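Local coordinates for putative gdp-fucose protein o-fucosyltransferase 1 (PDB 3ZY4), which belongs to the GDP-fucose protein O-fucosyltransferase family, glycosyltransferases of the GT-B clan, at residues A[114-119]-A[131-136]. Sequence-based numbering, arbitrary orientation.
Sequences CHSKEG and VSFVGD
Cys-114 and Asp-136 meet at one end of a contact that illustrates how side chains and water can tie together segments with no backbone-to-backbone hydrogen bonds between them. One carboxylate oxygen, OD2 of Asp-136, accepts a nearly straight bond from Cys-114 N (2.8 Å, 164°), the donor lying well above the carboxylate plane. A water bound to the same OD2 takes the N-H of His-115, while a second links OD1 to the N-H of Ser-116; one amide directly and the next two through waters thus engage one carboxylate, whose negative charge they would probably help stabilise. SG of Cys-114 packs 3.7 Å from CG of Asp-136. Midway, CB of Ser-116 approaches Phe-133 CE2 obliquely at 3.6 Å. At the far end the Lys-117 chain bends at chi3 (86°), bringing NZ within 2.8 Å of Val-131 O and into a weak bond with Ser-132 OG; a salt bridge to Asp-127 gives the ammonium a further partner. A disulfide from Cys-114 to Cys-98 ties 114-119 back to strand 96-98. The contact brings together the chain before and after helix 122-128, within the beta-alpha-beta type crossover between parallel strands 96-98 and 136-138, in the mixed-sheet domain of a GT-B fold.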
loop_
_atom_site.group_PDB
_atom_site.type_symbol
_atom_site.label_atom_id
_atom_site.label_comp_id
_atom_site.label_asym_id
_atom_site.label_seq_id
_atom_site.Cartn_x
_atom_site.Cartn_y
_atom_site.Cartn_z
ATOM N N CYS A 114 1.751 6.425 4.911
ATOM C CA CYS A 114 0.562 6.116 4.107
ATOM C C CYS A 114 0.511 6.862 2.800
ATOM O O CYS A 114 -0.111 6.390 1.827
ATOM C CB CYS A 114 -0.715 6.407 4.909
ATOM S SG CYS A 114 -0.929 5.349 6.406
ATOM N N HIS A 115 1.149 8.045 2.775
ATOM C CA HIS A 115 1.123 8.957 1.616
ATOM C C HIS A 115 -0.280 9.174 1.097
ATOM O O HIS A 115 -0.561 9.035 -0.093
ATOM C CB HIS A 115 2.128 8.509 0.525
ATOM C CG HIS A 115 3.486 8.312 1.086
ATOM N ND1 HIS A 115 4.254 9.367 1.541
ATOM C CD2 HIS A 115 4.182 7.183 1.362
ATOM C CE1 HIS A 115 5.382 8.890 2.038
ATOM N NE2 HIS A 115 5.348 7.568 1.961
ATOM N N SER A 116 -1.169 9.452 2.057
ATOM C CA SER A 116 -2.582 9.680 1.791
ATOM C C SER A 116 -2.859 10.738 0.727
ATOM O O SER A 116 -3.886 10.666 0.033
ATOM C CB SER A 116 -3.300 10.037 3.099
ATOM O OG SER A 116 -3.123 8.974 4.030
ATOM N N LYS A 117 -1.949 11.695 0.590
ATOM C CA LYS A 117 -2.186 12.828 -0.320
ATOM C C LYS A 117 -1.233 12.874 -1.508
ATOM O O LYS A 117 -1.149 13.889 -2.227
ATOM C CB LYS A 117 -2.171 14.147 0.457
ATOM C CG LYS A 117 -3.463 14.336 1.265
ATOM C CD LYS A 117 -3.381 15.565 2.119
ATOM C CE LYS A 117 -3.815 16.795 1.316
ATOM N NZ LYS A 117 -3.805 18.004 2.187
ATOM N N GLU A 118 -0.555 11.756 -1.752
ATOM C CA GLU A 118 0.359 11.688 -2.885
ATOM C C GLU A 118 -0.392 11.342 -4.163
ATOM O O GLU A 118 -1.057 10.308 -4.253
ATOM C CB GLU A 118 1.468 10.661 -2.653
ATOM C CG GLU A 118 2.399 10.591 -3.870
ATOM C CD GLU A 118 3.584 9.712 -3.642
ATOM O OE1 GLU A 118 3.393 8.505 -3.352
ATOM O OE2 GLU A 118 4.702 10.237 -3.750
ATOM N N GLY A 119 -0.250 12.200 -5.164
ATOM C CA GLY A 119 -0.924 12.015 -6.424
ATOM C C GLY A 119 -2.386 12.406 -6.447
ATOM O O GLY A 119 -2.884 13.086 -5.545
ATOM N N VAL A 131 -7.921 19.096 4.862
ATOM C CA VAL A 131 -7.302 18.142 5.788
ATOM C C VAL A 131 -5.870 17.862 5.369
ATOM O O VAL A 131 -5.613 17.504 4.214
ATOM C CB VAL A 131 -8.115 16.803 5.870
ATOM C CG1 VAL A 131 -7.324 15.668 6.582
ATOM C CG2 VAL A 131 -9.482 17.056 6.544
ATOM N N SER A 132 -4.953 18.060 6.314
ATOM C CA SER A 132 -3.578 17.609 6.176
ATOM C C SER A 132 -3.303 16.657 7.339
ATOM O O SER A 132 -3.824 16.853 8.440
ATOM C CB SER A 132 -2.602 18.794 6.118
ATOM O OG SER A 132 -2.839 19.546 4.934
ATOM N N PHE A 133 -2.519 15.604 7.091
ATOM C CA PHE A 133 -2.232 14.632 8.121
ATOM C C PHE A 133 -0.908 14.920 8.788
ATOM O O PHE A 133 0.060 15.309 8.145
ATOM C CB PHE A 133 -2.272 13.223 7.531
ATOM C CG PHE A 133 -3.614 12.862 6.990
ATOM C CD1 PHE A 133 -4.655 12.555 7.862
ATOM C CD2 PHE A 133 -3.843 12.806 5.625
ATOM C CE1 PHE A 133 -5.916 12.216 7.353
ATOM C CE2 PHE A 133 -5.099 12.452 5.113
ATOM C CZ PHE A 133 -6.135 12.162 5.989
ATOM N N VAL A 134 -0.867 14.717 10.087
ATOM C CA VAL A 134 0.333 15.007 10.841
ATOM C C VAL A 134 0.979 13.736 11.380
ATOM O O VAL A 134 1.835 13.803 12.252
ATOM C CB VAL A 134 0.027 15.946 11.995
ATOM C CG1 VAL A 134 -0.410 17.305 11.467
ATOM C CG2 VAL A 134 -1.031 15.330 12.900
ATOM N N GLY A 135 0.547 12.583 10.875
ATOM C CA GLY A 135 1.089 11.317 11.338
ATOM C C GLY A 135 0.273 10.194 10.755
ATOM O O GLY A 135 -0.845 10.411 10.300
ATOM N N ASP A 136 0.824 8.991 10.793
ATOM C CA ASP A 136 0.139 7.837 10.241
ATOM C C ASP A 136 -0.007 6.797 11.337
ATOM O O ASP A 136 0.821 6.757 12.245
ATOM C CB ASP A 136 0.961 7.253 9.090
ATOM C CG ASP A 136 0.973 8.143 7.875
ATOM O OD1 ASP A 136 -0.023 8.837 7.628
ATOM O OD2 ASP A 136 1.985 8.145 7.140
HETATM O O HOH W 1 2.609 9.569 4.779
HETATM O O HOH W 2 -0.787 9.920 5.123
#